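Particle-associated glycoside hydrolase (Acinetobacter phage Fri1, PDB 6C72) probably degrades the capsular polysaccharide of Acinetobacter baumannii as a trimeric tailspike depolymerase, so opening the way for phage entry into the host cell. Local coordinates at residues H257-T271 / V280-L294. Residues are numbered along the deposited sequence; the frame is centred on the assembly and turned at random.
Sequences HYFENCNFLDARRNT and VTFKNCTFQQLKPEL. With ZN (zinc ion), chain M.
F259 pairs with F282 where strands 257-260 and 280-283 run parallel, their axes 4.8 Å and 6° apart; after the bend, F264 pairs with F287 in the same register. Both pairs point inward, with CG beside the backbone N. This sets the F259 and F282 rings side by side, planes at 12°, but slid apart so that they barely overlap; F259 CD1 lies over a face of F282, 3.5 Å from its CE2. F264 and F287 repeat the slid arrangement with centroids 5.3 Å apart, F264 CD2 still 3.4 Å from F287 CE2. At the bend, N261 and N284 both have positive phi, and N284 ND2 donates to N261 OD1 (2.7 Å), amide planes nearly perpendicular. S228 OG of a neighbouring subunit also bonds N261 OD1, placing the pair at the trimer interface. T286 OG1 donates to an in-plane lone pair of N263 OD1 (2.7 Å). Further along, Q289 NE2 gives to A267 O (3.0 Å) and OE1 takes A267 N. On the face with Y258 and K283, E260 OE2 binds zinc at 2.4 Å beside a water ligand, and hydrogen-bonds N256 of that neighbouring subunit. Near-parallel, slid phenylalanine rings inside and a matched asparagine at the bend mark successive coils of a right-handed parallel beta-helix, common in phage tailspikes.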
loop_
_atom_site.group_PDB
_atom_site.type_symbol
_atom_site.label_atom_id
_atom_site.label_comp_id
_atom_site.label_asym_id
_atom_site.label_seq_id
_atom_site.Cartn_x
_atom_site.Cartn_y
_atom_site.Cartn_z
ATOM N N HIS A 257 -3.489 -15.090 -6.458
ATOM C CA HIS A 257 -4.775 -15.590 -6.003
ATOM C C HIS A 257 -5.499 -14.518 -5.208
ATOM O O HIS A 257 -4.912 -13.869 -4.340
ATOM C CB HIS A 257 -4.604 -16.854 -5.166
ATOM C CG HIS A 257 -3.878 -17.945 -5.884
ATOM N ND1 HIS A 257 -4.226 -18.352 -7.153
ATOM C CD2 HIS A 257 -2.847 -18.737 -5.503
ATOM C CE1 HIS A 257 -3.436 -19.343 -7.529
ATOM N NE2 HIS A 257 -2.593 -19.596 -6.544
ATOM N N TYR A 258 -6.788 -14.373 -5.468
ATOM C CA TYR A 258 -7.565 -13.290 -4.901
ATOM C C TYR A 258 -8.851 -13.833 -4.297
ATOM O O TYR A 258 -9.573 -14.593 -4.948
ATOM C CB TYR A 258 -7.865 -12.244 -5.968
ATOM C CG TYR A 258 -8.559 -11.045 -5.412
ATOM C CD1 TYR A 258 -7.856 -10.068 -4.735
ATOM C CD2 TYR A 258 -9.933 -10.901 -5.543
ATOM C CE1 TYR A 258 -8.500 -8.964 -4.213
ATOM C CE2 TYR A 258 -10.581 -9.810 -5.032
ATOM C CZ TYR A 258 -9.861 -8.849 -4.358
ATOM O OH TYR A 258 -10.515 -7.760 -3.839
ATOM N N PHE A 259 -9.133 -13.433 -3.063
ATOM C CA PHE A 259 -10.327 -13.847 -2.338
ATOM C C PHE A 259 -10.984 -12.620 -1.725
ATOM O O PHE A 259 -10.315 -11.818 -1.064
ATOM C CB PHE A 259 -9.990 -14.866 -1.240
ATOM C CG PHE A 259 -9.227 -16.059 -1.743
ATOM C CD1 PHE A 259 -7.836 -16.012 -1.865
ATOM C CD2 PHE A 259 -9.895 -17.219 -2.104
ATOM C CE1 PHE A 259 -7.120 -17.105 -2.334
ATOM C CE2 PHE A 259 -9.189 -18.328 -2.575
ATOM C CZ PHE A 259 -7.784 -18.269 -2.694
ATOM N N GLU A 260 -12.287 -12.473 -1.953
ATOM C CA GLU A 260 -13.031 -11.361 -1.382
ATOM C C GLU A 260 -14.389 -11.840 -0.899
ATOM O O GLU A 260 -15.029 -12.654 -1.561
ATOM C CB GLU A 260 -13.221 -10.227 -2.386
ATOM C CG GLU A 260 -13.781 -8.977 -1.748
ATOM C CD GLU A 260 -13.901 -7.844 -2.731
ATOM O OE1 GLU A 260 -13.286 -7.949 -3.820
ATOM O OE2 GLU A 260 -14.612 -6.861 -2.426
ATOM N N ASN A 261 -14.824 -11.338 0.253
ATOM C CA ASN A 261 -16.154 -11.648 0.778
ATOM C C ASN A 261 -16.331 -13.147 0.988
ATOM O O ASN A 261 -17.393 -13.701 0.715
ATOM C CB ASN A 261 -17.251 -11.097 -0.135
ATOM C CG ASN A 261 -17.198 -9.585 -0.257
ATOM O OD1 ASN A 261 -17.227 -8.874 0.745
ATOM N ND2 ASN A 261 -17.098 -9.088 -1.488
ATOM N N CYS A 262 -15.269 -13.820 1.414
ATOM C CA CYS A 262 -15.302 -15.254 1.662
ATOM C C CYS A 262 -15.237 -15.521 3.158
ATOM O O CYS A 262 -14.630 -14.764 3.910
ATOM C CB CYS A 262 -14.143 -15.973 0.949
ATOM S SG CYS A 262 -14.266 -15.961 -0.871
ATOM N N ASN A 263 -15.862 -16.603 3.592
ATOM C CA ASN A 263 -15.868 -16.975 5.000
ATOM C C ASN A 263 -15.361 -18.396 5.121
ATOM O O ASN A 263 -16.069 -19.350 4.773
ATOM C CB ASN A 263 -17.259 -16.840 5.610
ATOM C CG ASN A 263 -17.773 -15.426 5.534
ATOM O OD1 ASN A 263 -17.235 -14.543 6.187
ATOM N ND2 ASN A 263 -18.821 -15.200 4.746
ATOM N N PHE A 264 -14.138 -18.540 5.605
ATOM C CA PHE A 264 -13.548 -19.858 5.805
ATOM C C PHE A 264 -13.827 -20.256 7.252
ATOM O O PHE A 264 -13.180 -19.777 8.187
ATOM C CB PHE A 264 -12.069 -19.818 5.440
ATOM C CG PHE A 264 -11.824 -19.252 4.058
ATOM C CD1 PHE A 264 -12.026 -20.028 2.932
ATOM C CD2 PHE A 264 -11.441 -17.935 3.883
ATOM C CE1 PHE A 264 -11.820 -19.518 1.662
ATOM C CE2 PHE A 264 -11.232 -17.420 2.607
ATOM C CZ PHE A 264 -11.413 -18.219 1.499
ATOM N N LEU A 265 -14.830 -21.115 7.439
ATOM C CA LEU A 265 -15.335 -21.391 8.775
ATOM C C LEU A 265 -14.725 -22.674 9.317
ATOM O O LEU A 265 -13.586 -23.008 8.972
ATOM C CB LEU A 265 -16.862 -21.472 8.770
ATOM C CG LEU A 265 -17.585 -20.293 8.117
ATOM C CD1 LEU A 265 -19.112 -20.512 8.130
ATOM C CD2 LEU A 265 -17.233 -18.972 8.788
ATOM N N ASP A 266 -15.489 -23.406 10.129
ATOM C CA ASP A 266 -14.925 -24.496 10.906
ATOM C C ASP A 266 -14.313 -25.556 10.002
ATOM O O ASP A 266 -14.880 -25.926 8.968
ATOM C CB ASP A 266 -15.994 -25.135 11.790
ATOM C CG ASP A 266 -17.161 -25.688 10.983
ATOM O OD1 ASP A 266 -17.913 -24.882 10.393
ATOM O OD2 ASP A 266 -17.310 -26.933 10.902
ATOM N N ALA A 267 -13.134 -26.020 10.400
ATOM C CA ALA A 267 -12.455 -27.136 9.769
ATOM C C ALA A 267 -11.654 -27.842 10.851
ATOM O O ALA A 267 -11.248 -27.221 11.838
ATOM C CB ALA A 267 -11.558 -26.676 8.616
ATOM N N ARG A 268 -11.438 -29.146 10.670
ATOM C CA ARG A 268 -10.835 -29.956 11.724
ATOM C C ARG A 268 -9.329 -29.790 11.830
ATOM O O ARG A 268 -8.746 -30.258 12.820
ATOM C CB ARG A 268 -11.159 -31.435 11.523
ATOM C CG ARG A 268 -12.652 -31.747 11.374
ATOM C CD ARG A 268 -13.474 -31.233 12.549
ATOM N NE ARG A 268 -13.024 -31.767 13.832
ATOM C CZ ARG A 268 -13.343 -32.979 14.274
ATOM N NH1 ARG A 268 -14.094 -33.776 13.527
ATOM N NH2 ARG A 268 -12.915 -33.406 15.454
ATOM N N ARG A 269 -8.684 -29.148 10.853
ATOM C CA ARG A 269 -7.268 -28.830 10.992
ATOM C C ARG A 269 -7.089 -27.315 11.067
ATOM O O ARG A 269 -6.874 -26.784 12.155
ATOM C CB ARG A 269 -6.440 -29.445 9.854
ATOM C CG ARG A 269 -4.931 -29.431 10.139
ATOM C CD ARG A 269 -4.140 -30.401 9.264
ATOM N NE ARG A 269 -4.110 -29.993 7.859
ATOM C CZ ARG A 269 -3.558 -30.702 6.876
ATOM N NH1 ARG A 269 -2.966 -31.874 7.128
ATOM N NH2 ARG A 269 -3.598 -30.237 5.632
ATOM N N ASN A 270 -7.174 -26.619 9.932
ATOM C CA ASN A 270 -7.158 -25.163 9.873
ATOM C C ASN A 270 -8.322 -24.690 9.022
ATOM O O ASN A 270 -8.774 -25.406 8.127
ATOM C CB ASN A 270 -5.844 -24.631 9.262
ATOM C CG ASN A 270 -4.619 -25.319 9.826
ATOM O OD1 ASN A 270 -4.242 -25.081 10.971
ATOM N ND2 ASN A 270 -4.011 -26.193 9.041
ATOM N N THR A 271 -8.809 -23.476 9.277
ATOM C CA THR A 271 -9.830 -22.941 8.385
ATOM C C THR A 271 -9.283 -22.807 6.974
ATOM O O THR A 271 -10.020 -22.970 5.998
ATOM C CB THR A 271 -10.356 -21.586 8.866
ATOM O OG1 THR A 271 -9.312 -20.607 8.801
ATOM C CG2 THR A 271 -10.930 -21.667 10.279
ATOM N N VAL A 280 -0.809 -13.528 -2.747
ATOM C CA VAL A 280 -2.179 -13.883 -2.412
ATOM C C VAL A 280 -2.806 -12.752 -1.611
ATOM O O VAL A 280 -2.176 -12.196 -0.704
ATOM C CB VAL A 280 -2.221 -15.200 -1.613
ATOM C CG1 VAL A 280 -3.677 -15.618 -1.323
ATOM C CG2 VAL A 280 -1.442 -16.275 -2.346
ATOM N N THR A 281 -4.048 -12.408 -1.938
ATOM C CA THR A 281 -4.737 -11.340 -1.232
ATOM C C THR A 281 -6.095 -11.822 -0.739
ATOM O O THR A 281 -6.882 -12.382 -1.507
ATOM C CB THR A 281 -4.901 -10.102 -2.120
ATOM O OG1 THR A 281 -3.609 -9.582 -2.443
ATOM C CG2 THR A 281 -5.697 -9.027 -1.398
ATOM N N PHE A 282 -6.359 -11.583 0.538
ATOM C CA PHE A 282 -7.675 -11.753 1.133
ATOM C C PHE A 282 -8.197 -10.373 1.503
ATOM O O PHE A 282 -7.510 -9.618 2.194
ATOM C CB PHE A 282 -7.611 -12.646 2.373
ATOM C CG PHE A 282 -7.151 -14.053 2.095
ATOM C CD1 PHE A 282 -5.794 -14.372 2.106
ATOM C CD2 PHE A 282 -8.071 -15.063 1.846
ATOM C CE1 PHE A 282 -5.360 -15.679 1.864
ATOM C CE2 PHE A 282 -7.644 -16.363 1.605
ATOM C CZ PHE A 282 -6.286 -16.672 1.611
ATOM N N LYS A 283 -9.390 -10.037 1.022
ATOM C CA LYS A 283 -10.045 -8.773 1.335
ATOM C C LYS A 283 -11.449 -9.050 1.852
ATOM O O LYS A 283 -12.233 -9.725 1.182
ATOM C CB LYS A 283 -10.110 -7.866 0.110
ATOM C CG LYS A 283 -10.644 -6.475 0.415
ATOM C CD LYS A 283 -11.209 -5.847 -0.846
ATOM C CE LYS A 283 -10.119 -5.181 -1.671
ATOM N NZ LYS A 283 -9.865 -3.774 -1.182
ATOM N N ASN A 284 -11.760 -8.528 3.043
ATOM C CA ASN A 284 -13.082 -8.690 3.661
ATOM C C ASN A 284 -13.475 -10.163 3.731
ATOM O O ASN A 284 -14.597 -10.551 3.382
ATOM C CB ASN A 284 -14.148 -7.862 2.934
ATOM C CG ASN A 284 -15.436 -7.711 3.752
ATOM O OD1 ASN A 284 -15.405 -7.621 4.987
ATOM N ND2 ASN A 284 -16.582 -7.689 3.060
ATOM N N CYS A 285 -12.521 -11.002 4.117
ATOM C CA CYS A 285 -12.766 -12.415 4.352
ATOM C C CYS A 285 -12.680 -12.680 5.845
ATOM O O CYS A 285 -12.078 -11.909 6.579
ATOM C CB CYS A 285 -11.747 -13.282 3.600
ATOM S SG CYS A 285 -11.802 -13.055 1.806
ATOM N N THR A 286 -13.274 -13.776 6.303
ATOM C CA THR A 286 -13.163 -14.149 7.706
ATOM C C THR A 286 -12.610 -15.560 7.824
ATOM O O THR A 286 -12.685 -16.355 6.885
ATOM C CB THR A 286 -14.508 -14.060 8.457
ATOM O OG1 THR A 286 -15.354 -15.158 8.093
ATOM C CG2 THR A 286 -15.228 -12.740 8.174
ATOM N N PHE A 287 -11.996 -15.840 8.970
ATOM C CA PHE A 287 -11.470 -17.161 9.301
ATOM C C PHE A 287 -11.939 -17.475 10.716
ATOM O O PHE A 287 -11.508 -16.817 11.669
ATOM C CB PHE A 287 -9.939 -17.201 9.194
ATOM C CG PHE A 287 -9.397 -16.699 7.869
ATOM C CD1 PHE A 287 -9.185 -15.341 7.652
ATOM C CD2 PHE A 287 -9.103 -17.592 6.842
ATOM C CE1 PHE A 287 -8.692 -14.873 6.448
ATOM C CE2 PHE A 287 -8.601 -17.142 5.629
ATOM C CZ PHE A 287 -8.393 -15.775 5.429
ATOM N N GLN A 288 -12.855 -18.432 10.863
ATOM C CA GLN A 288 -13.569 -18.593 12.129
ATOM C C GLN A 288 -13.617 -20.056 12.537
ATOM O O GLN A 288 -14.078 -20.898 11.764
ATOM C CB GLN A 288 -14.992 -18.024 12.040
ATOM C CG GLN A 288 -15.086 -16.784 11.175
ATOM C CD GLN A 288 -16.320 -15.953 11.447
ATOM O OE1 GLN A 288 -16.653 -15.676 12.605
ATOM N NE2 GLN A 288 -17.001 -15.533 10.383
ATOM N N GLN A 289 -13.143 -20.352 13.749
ATOM C CA GLN A 289 -13.342 -21.643 14.415
ATOM C C GLN A 289 -14.323 -21.439 15.574
ATOM O O GLN A 289 -13.935 -21.321 16.732
ATOM C CB GLN A 289 -12.011 -22.206 14.898
ATOM C CG GLN A 289 -11.039 -22.550 13.770
ATOM C CD GLN A 289 -11.287 -23.935 13.152
ATOM O OE1 GLN A 289 -12.395 -24.460 13.189
ATOM N NE2 GLN A 289 -10.238 -24.523 12.578
ATOM N N LEU A 290 -15.615 -21.444 15.258
ATOM C CA LEU A 290 -16.651 -21.169 16.246
ATOM C C LEU A 290 -17.451 -22.411 16.630
ATOM O O LEU A 290 -18.530 -22.291 17.217
ATOM C CB LEU A 290 -17.587 -20.073 15.736
ATOM C CG LEU A 290 -16.906 -18.729 15.473
ATOM C CD1 LEU A 290 -17.935 -17.662 15.114
ATOM C CD2 LEU A 290 -16.071 -18.291 16.681
ATOM N N LYS A 291 -16.937 -23.608 16.341
ATOM C CA LYS A 291 -17.576 -24.865 16.724
ATOM C C LYS A 291 -16.607 -25.636 17.614
ATOM O O LYS A 291 -15.943 -26.577 17.150
ATOM C CB LYS A 291 -17.965 -25.680 15.492
ATOM C CG LYS A 291 -18.832 -24.922 14.504
ATOM C CD LYS A 291 -19.716 -25.863 13.732
ATOM C CE LYS A 291 -20.733 -25.120 12.872
ATOM N NZ LYS A 291 -21.628 -26.112 12.179
ATOM N N PRO A 292 -16.529 -25.296 18.904
ATOM C CA PRO A 292 -15.482 -25.893 19.758
ATOM C C PRO A 292 -15.589 -27.398 19.897
ATOM O O PRO A 292 -14.569 -28.062 20.133
ATOM C CB PRO A 292 -15.686 -25.197 21.112
ATOM C CG PRO A 292 -16.556 -24.011 20.823
ATOM C CD PRO A 292 -17.396 -24.373 19.646
ATOM N N GLU A 293 -16.791 -27.958 19.748
ATOM C CA GLU A 293 -16.948 -29.402 19.831
ATOM C C GLU A 293 -16.259 -30.119 18.677
ATOM O O GLU A 293 -15.875 -31.283 18.825
ATOM C CB GLU A 293 -18.437 -29.764 19.867
ATOM C CG GLU A 293 -19.197 -29.467 18.570
ATOM C CD GLU A 293 -19.581 -27.985 18.370
ATOM O OE1 GLU A 293 -19.200 -27.110 19.183
ATOM O OE2 GLU A 293 -20.294 -27.704 17.378
ATOM N N LEU A 294 -16.063 -29.440 17.545
ATOM C CA LEU A 294 -15.332 -30.000 16.409
ATOM C C LEU A 294 -13.880 -29.578 16.561
ATOM O O LEU A 294 -13.437 -28.559 16.016
ATOM C CB LEU A 294 -15.931 -29.506 15.103
ATOM C CG LEU A 294 -17.397 -29.870 14.858
ATOM C CD1 LEU A 294 -17.877 -29.108 13.618
ATOM C CD2 LEU A 294 -17.551 -31.384 14.664
HETATM ZN ZN ZN M . -14.065 -4.921 -3.695
HETATM O O HOH W 1 -16.736 -11.978 4.750
HETATM O O HOH W 2 -19.882 -28.117 10.322
HETATM O O HOH W 3 -13.773 -27.439 13.598
HETATM O O HOH W 4 -14.337 -3.463 -2.123
#